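Local coordinates for protein putative poly(3-hydroxybutyrate) depolymerase LpqC (Bordetella parapertussis 12822, PDB 3D0K) that is a putative poly(3-hydroxybutyrate) depolymerase with an alpha/beta-hydrolase-type fold, probably cleaving ester bonds through a serine nucleophile, at residues L17-A22 with A134-C139; D117-A122 with H184-G189; L157-P162 with A201-Y206. One frame throughout, in Å; residues are numbered along the deposited sequence.

In the fold
Three contacts tie together helices and loops that flank the mixed sheet of an alpha/beta hydrolase, and their chemistry follows their place. All are buried, but interaction 1 is peripheral, beside antiparallel strand 40-46, its centre about 21 Å from the centre of the chain; there one isoleucine meets a leucine and an exposed glycine. Interactions 2 and 3 lie nearer the middle and touch each other: W119 and Y121 pack on S160, so helix 149-160, one side of interaction 3, also borders interaction 2. Interaction 2 joins two loops through aromatic rings, whereas interaction 3 pairs two helices through aliphatic groups and a selenomethionine methyl over a tyrosine. None has a hydrogen bond between its segments.

Interaction 1 of 3, residues L17-A22 with A134-C139. With SO4 (sulfate ion), chain H.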
loop_
_atom_site.group_PDB
_atom_site.type_symbol
_atom_site.label_atom_id
_atom_site.label_comp_id
_atom_site.label_asym_id
_atom_site.label_seq_id
_atom_site.Cartn_x
_atom_site.Cartn_y
_atom_site.Cartn_z
ATOM N N LEU A 17 15.241 -15.043 13.056
ATOM C CA LEU A 17 14.762 -16.027 14.043
ATOM C C LEU A 17 13.245 -16.249 13.972
ATOM O O LEU A 17 12.750 -17.309 14.362
ATOM C CB LEU A 17 15.105 -15.531 15.443
ATOM C CG LEU A 17 16.595 -15.523 15.818
ATOM C CD1 LEU A 17 16.845 -14.792 17.156
ATOM C CD2 LEU A 17 17.090 -16.950 15.867
ATOM N N GLU A 18 12.512 -15.241 13.515
ATOM C CA GLU A 18 11.039 -15.280 13.555
ATOM C C GLU A 18 10.422 -15.690 12.230
ATOM O O GLU A 18 9.297 -16.201 12.204
ATOM C CB GLU A 18 10.475 -13.906 13.916
ATOM C CG GLU A 18 10.775 -13.429 15.374
ATOM C CD GLU A 18 9.689 -13.837 16.390
ATOM O OE1 GLU A 18 9.138 -14.968 16.258
ATOM O OE2 GLU A 18 9.391 -13.017 17.317
ATOM N N LEU A 19 11.132 -15.458 11.131
ATOM C CA LEU A 19 10.544 -15.654 9.814
ATOM C C LEU A 19 11.210 -16.845 9.092
ATOM O O LEU A 19 10.955 -17.089 7.896
ATOM C CB LEU A 19 10.683 -14.345 9.029
ATOM C CG LEU A 19 9.632 -13.923 8.029
ATOM C CD1 LEU A 19 8.232 -14.178 8.591
ATOM C CD2 LEU A 19 9.819 -12.455 7.628
ATOM N N GLY A 20 12.046 -17.574 9.823
ATOM C CA GLY A 20 12.791 -18.699 9.258
ATOM C C GLY A 20 11.907 -19.903 8.981
ATOM O O GLY A 20 12.194 -20.696 8.076
ATOM N N HIS A 21 10.838 -20.042 9.766
ATOM C CA HIS A 21 9.952 -21.207 9.666
ATOM C C HIS A 21 8.587 -20.861 9.112
ATOM O O HIS A 21 8.152 -19.708 9.169
ATOM C CB HIS A 21 9.799 -21.937 11.014
ATOM C CG HIS A 21 9.429 -21.049 12.166
ATOM N ND1 HIS A 21 9.791 -21.337 13.467
ATOM C CD2 HIS A 21 8.745 -19.880 12.217
ATOM C CE1 HIS A 21 9.338 -20.387 14.267
ATOM N NE2 HIS A 21 8.703 -19.488 13.533
ATOM N N ALA A 22 7.912 -21.872 8.576
ATOM C CA ALA A 22 6.566 -21.682 8.013
ATOM C C ALA A 22 5.525 -21.374 9.067
ATOM O O ALA A 22 5.684 -21.753 10.224
ATOM C CB ALA A 22 6.133 -22.899 7.156
ATOM N N ALA A 134 18.525 -10.364 6.825
ATOM C CA ALA A 134 18.262 -11.606 7.579
ATOM C C ALA A 134 18.471 -12.826 6.693
ATOM O O ALA A 134 18.498 -13.956 7.189
ATOM C CB ALA A 134 16.799 -11.584 8.086
ATOM N N GLU A 135 18.590 -12.597 5.377
ATOM C CA GLU A 135 18.745 -13.653 4.342
ATOM C C GLU A 135 17.465 -14.490 4.266
ATOM O O GLU A 135 17.508 -15.675 3.902
ATOM C CB GLU A 135 19.987 -14.553 4.566
ATOM C CG GLU A 135 21.354 -13.859 4.353
ATOM C CD GLU A 135 22.535 -14.833 4.471
ATOM O OE1 GLU A 135 22.847 -15.327 5.598
ATOM O OE2 GLU A 135 23.163 -15.132 3.435
ATOM N N ILE A 136 16.341 -13.885 4.649
ATOM C CA ILE A 136 15.047 -14.565 4.584
ATOM C C ILE A 136 14.553 -14.535 3.125
ATOM O O ILE A 136 13.984 -15.516 2.613
ATOM C CB ILE A 136 14.037 -13.926 5.581
ATOM C CG1 ILE A 136 14.424 -14.257 7.038
ATOM C CG2 ILE A 136 12.594 -14.351 5.261
ATOM C CD1 ILE A 136 14.426 -15.766 7.394
ATOM N N ALA A 137 14.763 -13.409 2.455
ATOM C CA ALA A 137 14.326 -13.271 1.079
ATOM C C ALA A 137 15.264 -12.347 0.375
ATOM O O ALA A 137 15.766 -11.387 0.993
ATOM C CB ALA A 137 12.876 -12.702 1.031
ATOM N N ASP A 138 15.522 -12.575 -0.914
ATOM C CA ASP A 138 16.408 -11.614 -1.555
ATOM C C ASP A 138 15.740 -10.304 -1.980
ATOM O O ASP A 138 16.441 -9.345 -2.272
ATOM C CB ASP A 138 17.306 -12.199 -2.635
ATOM C CG ASP A 138 16.564 -12.994 -3.617
ATOM O OD1 ASP A 138 17.094 -14.088 -4.003
ATOM O OD2 ASP A 138 15.454 -12.519 -3.996
ATOM N N CYS A 139 14.404 -10.257 -1.935
ATOM C CA CYS A 139 13.651 -9.015 -2.178
ATOM C C CYS A 139 13.943 -8.393 -3.560
ATOM O O CYS A 139 13.956 -7.174 -3.719
ATOM C CB CYS A 139 13.865 -8.009 -1.040
ATOM S SG CYS A 139 13.224 -8.597 0.531
HETATM S S SO4 H . 9.597 -25.010 7.497
HETATM O O1 SO4 H . 9.332 -26.180 6.644
HETATM O O2 SO4 H . 9.415 -23.816 6.666
HETATM O O3 SO4 H . 8.802 -24.947 8.738
HETATM O O4 SO4 H . 10.994 -25.087 7.944
#
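A Schellman motif closes helix 122-133, and just beyond it I136 reaches across to L19 and G20, where the chain leaves helix 11-18. E135 supplies the positive phi (66°) that turns the backbone out of the helix, and I136 is the first side chain after that turn. The two segments come closest at I136 and G20, whose CA atoms lie 6.6 Å apart.

Each branch of the isoleucine has its own target. With CG1 beside the backbone N (chi1 -71°), CG2 is left anti to that N, and I136 CG2 meets the aliphatic end of L19, at 4.1 Å from L19 CG. The other branch turns to the backbone instead: I136 CD1 lies 3.7 Å from L19 O and also touches G20 CA, where no side chain intervenes. The leucine and isoleucine side chains cross at roughly a right angle. L19 O does more than touch a methyl, since it also accepts a hydrogen bond from R46 of strand 40-46, whose side chain packs against I136 as well.

Further along, A22 N donates to a sulfate ion, probably from the crystallisation liquor: the bond from A22 N to sulfate O3 is 3.2 Å long and fairly straight (166°), while that to O2 is weak. Here the contact joins two helix ends beside an antiparallel strand, in an alpha-beta-alpha sandwich consistent with the alpha/beta-hydrolase fold.

Interaction 2 of 3, residues D117-A122 with H184-G189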
loop_
_atom_site.group_PDB
_atom_site.type_symbol
_atom_site.label_atom_id
_atom_site.label_comp_id
_atom_site.label_asym_id
_atom_site.label_seq_id
_atom_site.Cartn_x
_atom_site.Cartn_y
_atom_site.Cartn_z
ATOM N N ASP A 117 12.198 10.643 4.948
ATOM C CA ASP A 117 12.564 9.325 5.440
ATOM C C ASP A 117 12.074 9.050 6.845
ATOM O O ASP A 117 12.181 7.936 7.344
ATOM C CB ASP A 117 14.033 8.963 5.241
ATOM C CG ASP A 117 14.922 10.105 5.303
ATOM O OD1 ASP A 117 15.034 10.749 6.400
ATOM O OD2 ASP A 117 15.547 10.349 4.231
ATOM N N GLY A 118 11.448 10.054 7.447
ATOM C CA GLY A 118 10.822 9.879 8.750
ATOM C C GLY A 118 9.338 9.546 8.659
ATOM O O GLY A 118 8.687 9.297 9.691
ATOM N N TRP A 119 8.786 9.590 7.453
ATOM C CA TRP A 119 7.343 9.338 7.299
ATOM C C TRP A 119 7.059 7.859 7.517
ATOM O O TRP A 119 7.946 7.008 7.346
ATOM C CB TRP A 119 6.803 9.800 5.925
ATOM C CG TRP A 119 6.929 11.289 5.636
ATOM C CD1 TRP A 119 7.619 12.236 6.368
ATOM C CD2 TRP A 119 6.363 11.974 4.531
ATOM N NE1 TRP A 119 7.504 13.468 5.763
ATOM C CE2 TRP A 119 6.728 13.338 4.645
ATOM C CE3 TRP A 119 5.550 11.573 3.454
ATOM C CZ2 TRP A 119 6.324 14.294 3.716
ATOM C CZ3 TRP A 119 5.151 12.539 2.513
ATOM C CH2 TRP A 119 5.545 13.872 2.654
ATOM N N THR A 120 5.824 7.554 7.928
ATOM C CA THR A 120 5.402 6.162 8.193
ATOM C C THR A 120 5.696 5.303 6.937
ATOM O O THR A 120 6.107 4.136 7.050
ATOM C CB THR A 120 3.897 6.091 8.522
ATOM O OG1 THR A 120 3.542 7.163 9.399
ATOM C CG2 THR A 120 3.523 4.691 9.196
ATOM N N TYR A 121 5.522 5.890 5.744
ATOM C CA TYR A 121 5.710 5.149 4.473
ATOM C C TYR A 121 7.110 4.561 4.342
ATOM O O TYR A 121 7.277 3.506 3.707
ATOM C CB TYR A 121 5.498 6.059 3.275
ATOM C CG TYR A 121 4.188 6.864 3.336
ATOM C CD1 TYR A 121 3.018 6.276 3.818
ATOM C CD2 TYR A 121 4.153 8.204 2.915
ATOM C CE1 TYR A 121 1.822 7.029 3.911
ATOM C CE2 TYR A 121 2.976 8.960 2.972
ATOM C CZ TYR A 121 1.824 8.355 3.483
ATOM O OH TYR A 121 0.644 9.119 3.491
ATOM N N ALA A 122 8.104 5.293 4.851
ATOM C CA ALA A 122 9.536 4.941 4.694
ATOM C C ALA A 122 9.934 3.662 5.452
ATOM O O ALA A 122 11.002 3.058 5.190
ATOM C CB ALA A 122 10.426 6.120 5.168
ATOM N N HIS A 184 -2.125 22.088 -4.078
ATOM C CA HIS A 184 -2.721 21.891 -2.751
ATOM C C HIS A 184 -1.683 21.329 -1.809
ATOM O O HIS A 184 -0.779 20.586 -2.236
ATOM C CB HIS A 184 -3.927 20.948 -2.818
ATOM C CG HIS A 184 -4.854 21.267 -3.937
ATOM N ND1 HIS A 184 -5.057 20.416 -5.005
ATOM C CD2 HIS A 184 -5.581 22.377 -4.194
ATOM C CE1 HIS A 184 -5.900 20.979 -5.851
ATOM N NE2 HIS A 184 -6.223 22.170 -5.390
ATOM N N ARG A 185 -1.812 21.702 -0.523
ATOM C CA ARG A 185 -0.941 21.181 0.512
ATOM C C ARG A 185 -1.283 19.711 0.723
ATOM O O ARG A 185 -2.443 19.306 0.653
ATOM C CB ARG A 185 -1.169 21.929 1.822
ATOM C CG ARG A 185 -0.201 21.538 2.993
ATOM C CD ARG A 185 -0.304 22.594 4.113
ATOM N NE ARG A 185 0.290 23.848 3.612
ATOM C CZ ARG A 185 1.581 24.174 3.784
ATOM N NH1 ARG A 185 2.379 23.350 4.483
ATOM N NH2 ARG A 185 2.070 25.322 3.293
ATOM N N PHE A 186 -0.258 18.932 0.966
ATOM C CA PHE A 186 -0.442 17.561 1.417
ATOM C C PHE A 186 -1.358 17.511 2.660
ATOM O O PHE A 186 -1.240 18.363 3.547
ATOM C CB PHE A 186 0.931 16.971 1.661
ATOM C CG PHE A 186 0.930 15.512 1.950
ATOM C CD1 PHE A 186 1.021 14.597 0.909
ATOM C CD2 PHE A 186 0.845 15.043 3.277
ATOM C CE1 PHE A 186 1.025 13.196 1.154
ATOM C CE2 PHE A 186 0.822 13.644 3.547
ATOM C CZ PHE A 186 0.947 12.720 2.485
ATOM N N PRO A 187 -2.278 16.520 2.742
ATOM C CA PRO A 187 -2.389 15.374 1.828
ATOM C C PRO A 187 -3.290 15.600 0.583
ATOM O O PRO A 187 -3.468 14.661 -0.202
ATOM C CB PRO A 187 -2.949 14.288 2.729
ATOM C CG PRO A 187 -3.854 15.059 3.715
ATOM C CD PRO A 187 -3.284 16.453 3.831
ATOM N N GLU A 188 -3.844 16.802 0.385
ATOM C CA GLU A 188 -4.707 16.994 -0.792
ATOM C C GLU A 188 -3.878 17.002 -2.093
ATOM O O GLU A 188 -4.313 16.445 -3.135
ATOM C CB GLU A 188 -5.624 18.241 -0.691
ATOM C CG GLU A 188 -6.553 18.281 -1.945
ATOM C CD GLU A 188 -7.476 19.495 -2.026
ATOM O OE1 GLU A 188 -8.460 19.431 -2.813
ATOM O OE2 GLU A 188 -7.235 20.502 -1.316
ATOM N N GLY A 189 -2.668 17.574 -1.997
ATOM C CA GLY A 189 -1.717 17.669 -3.115
ATOM C C GLY A 189 -0.320 17.402 -2.598
ATOM O O GLY A 189 -0.178 16.857 -1.504
#
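F186 meets W119 and Y121 where two connecting loops of the alpha/beta-hydrolase fold converge: residues 117-122 lead into helix 122-133, and residues 184-189 belong to the long crossover between strands 168-172 and 209-213. The backbones stay well apart, with W119 CA and P187 CA, the nearest such pair, 12.7 Å from each other. Large rings therefore have to span the distance, and this case illustrates how loops without regular structure can meet: between these two segments the contact is made by aromatic side chains.

The packed part gathers round F186 CZ. Y121 comes from the opposite direction, and Y121 OH lies at the edge of the F186 ring, near its plane, 3.8 Å from F186 CZ. That hydroxyl is hydrogen-bonded to N102 O, which fixes the tyrosine from outside the contact. W119 approaches obliquely: its six-membered ring and the F186 ring have centroids 5.3 Å apart and planes inclined at 39°. The nearest atoms of that pair are W119 CZ3 and F186 CZ, at 4.2 Å. The indole is held in turn by a bond between NE1 and R114 O. F186 projects with CG anti to its backbone N (chi1 -172°), which sends the ring toward this pair while it lies alongside P187.

The margin is looser. All three touching residues are buried, but P187 is partly exposed, and its side chain stays 6.3 Å from residues 117-122. It turns to its neighbour instead: following a cis peptide bond, P187 CB sits 3.8 Å above the centre of the F186 ring, on the side away from W119.

Interaction 3 of 3, residues L157-P162 with A201-Y206; sequences LMSSQP and ARLLAY
Helices 149-160 and 197-205 approach closely near their C-terminal ends, bringing S159 CA within 5.5 Å of L203 CA. The contact is made by M158, a selenomethionine here, and S159 on one side and by L203 and Y206 on the other.

M158 is bent at both chi2 (-54°) and chi3, and the bends bring its terminal methyl over one face of the Y206 ring. M158 CE stands 3.3 Å from the centroid of the Y206 ring and only 10° off the normal, a CH-pi contact with the methyl nearly centred. M158 SE lies farther out on almost the same line, 5.1 Å from that Y206 centroid, so this Met-aromatic contact is made methyl first. The tyrosine is steadied from beyond the segments: its OH is hydrogen-bonded to F166 O, and the H163 ring meets it edge-to-face.

L203 divides its two methyls between successive residues. L203 CD1 settles against M158, 3.9 Å from M158 CB, while L203 CD2 comes to 3.6 Å from S159 OG. That hydroxyl has its polar partner in its own helix, H155 O.

Both helices serve successive beta-alpha-beta crossovers of the alpha/beta-hydrolase sheet, and M158 and Y206 also rest on V169 of strand 168-172. With no hydrogen bond between the segments, their cohesion probably comes from burial of apolar surface and from dispersion, which also dominates where the methyl covers the ring.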
loop_
_atom_site.group_PDB
_atom_site.type_symbol
_atom_site.label_atom_id
_atom_site.label_comp_id
_atom_site.label_asym_id
_atom_site.label_seq_id
_atom_site.Cartn_x
_atom_site.Cartn_y
_atom_site.Cartn_z
ATOM N N LEU A 157 2.888 6.668 -0.397
ATOM C CA LEU A 157 4.227 6.104 -0.312
ATOM C C LEU A 157 4.929 6.303 -1.675
ATOM O O LEU A 157 6.080 6.790 -1.761
ATOM C CB LEU A 157 4.125 4.620 0.079
ATOM C CG LEU A 157 5.439 3.821 0.208
ATOM C CD1 LEU A 157 5.252 2.612 1.103
ATOM C CD2 LEU A 157 6.102 3.384 -1.145
HETATM N N MSE A 158 4.221 5.952 -2.734
HETATM C CA MSE A 158 4.739 6.128 -4.103
HETATM C C MSE A 158 5.003 7.581 -4.466
HETATM O O MSE A 158 5.905 7.842 -5.269
HETATM C CB MSE A 158 3.858 5.418 -5.145
HETATM C CG MSE A 158 3.861 3.850 -4.920
HETATM SE SE MSE A 158 5.637 3.039 -4.877
HETATM C CE MSE A 158 5.802 3.090 -6.838
ATOM N N SER A 159 4.239 8.517 -3.892
ATOM C CA SER A 159 4.445 9.935 -4.134
ATOM C C SER A 159 5.660 10.530 -3.430
ATOM O O SER A 159 6.075 11.641 -3.741
ATOM C CB SER A 159 3.226 10.715 -3.628
ATOM O OG SER A 159 2.048 10.212 -4.220
ATOM N N SER A 160 6.159 9.841 -2.418
ATOM C CA SER A 160 7.132 10.441 -1.487
ATOM C C SER A 160 8.411 9.644 -1.290
ATOM O O SER A 160 9.386 10.199 -0.793
ATOM C CB SER A 160 6.494 10.716 -0.124
ATOM O OG SER A 160 6.177 9.477 0.510
ATOM N N GLN A 161 8.439 8.375 -1.723
ATOM C CA GLN A 161 9.565 7.452 -1.406
ATOM C C GLN A 161 10.276 6.918 -2.652
ATOM O O GLN A 161 9.661 6.845 -3.724
ATOM C CB GLN A 161 9.071 6.249 -0.554
ATOM C CG GLN A 161 8.237 6.658 0.702
ATOM C CD GLN A 161 9.087 7.459 1.693
ATOM O OE1 GLN A 161 10.256 7.093 1.947
ATOM N NE2 GLN A 161 8.538 8.578 2.211
ATOM N N PRO A 162 11.576 6.566 -2.535
ATOM C CA PRO A 162 12.227 5.898 -3.677
ATOM C C PRO A 162 11.472 4.621 -4.147
ATOM O O PRO A 162 10.935 3.857 -3.318
ATOM C CB PRO A 162 13.634 5.552 -3.146
ATOM C CG PRO A 162 13.896 6.577 -2.030
ATOM C CD PRO A 162 12.503 6.784 -1.393
ATOM N N ALA A 201 7.513 13.330 -11.208
ATOM C CA ALA A 201 7.841 12.641 -12.461
ATOM C C ALA A 201 7.973 11.143 -12.201
ATOM O O ALA A 201 7.450 10.333 -12.960
ATOM C CB ALA A 201 9.145 13.192 -13.069
ATOM N N ARG A 202 8.662 10.769 -11.123
ATOM C CA ARG A 202 8.853 9.345 -10.824
ATOM C C ARG A 202 7.524 8.657 -10.497
ATOM O O ARG A 202 7.271 7.498 -10.954
ATOM C CB ARG A 202 9.781 9.164 -9.635
ATOM C CG ARG A 202 11.213 9.607 -9.882
ATOM C CD ARG A 202 11.825 9.616 -8.500
ATOM N NE ARG A 202 12.893 10.589 -8.268
ATOM C CZ ARG A 202 14.050 10.599 -8.920
ATOM N NH1 ARG A 202 14.287 9.710 -9.890
ATOM N NH2 ARG A 202 14.957 11.527 -8.625
ATOM N N LEU A 203 6.682 9.363 -9.737
ATOM C CA LEU A 203 5.305 8.850 -9.447
ATOM C C LEU A 203 4.534 8.555 -10.710
ATOM O O LEU A 203 3.933 7.457 -10.883
ATOM C CB LEU A 203 4.541 9.853 -8.570
ATOM C CG LEU A 203 3.047 9.618 -8.334
ATOM C CD1 LEU A 203 2.850 8.325 -7.511
ATOM C CD2 LEU A 203 2.386 10.843 -7.729
ATOM N N LEU A 204 4.457 9.561 -11.591
ATOM C CA LEU A 204 3.753 9.424 -12.851
ATOM C C LEU A 204 4.243 8.314 -13.761
ATOM O O LEU A 204 3.448 7.698 -14.431
ATOM C CB LEU A 204 3.718 10.772 -13.607
ATOM C CG LEU A 204 2.916 11.906 -12.937
ATOM C CD1 LEU A 204 3.165 13.242 -13.638
ATOM C CD2 LEU A 204 1.384 11.584 -12.904
ATOM N N ALA A 205 5.550 8.044 -13.759
ATOM C CA ALA A 205 6.149 7.061 -14.657
ATOM C C ALA A 205 5.869 5.635 -14.206
ATOM O O ALA A 205 5.852 4.692 -15.029
ATOM C CB ALA A 205 7.664 7.290 -14.741
ATOM N N TYR A 206 5.695 5.466 -12.889
ATOM C CA TYR A 206 5.675 4.132 -12.306
ATOM C C TYR A 206 4.427 3.383 -12.788
ATOM O O TYR A 206 3.344 3.973 -12.854
ATOM C CB TYR A 206 5.730 4.194 -10.766
ATOM C CG TYR A 206 6.056 2.788 -10.191
ATOM C CD1 TYR A 206 5.046 1.859 -9.986
ATOM C CD2 TYR A 206 7.386 2.395 -9.919
ATOM C CE1 TYR A 206 5.313 0.592 -9.521
ATOM C CE2 TYR A 206 7.670 1.108 -9.435
ATOM C CZ TYR A 206 6.610 0.214 -9.232
ATOM O OH TYR A 206 6.867 -1.055 -8.737
#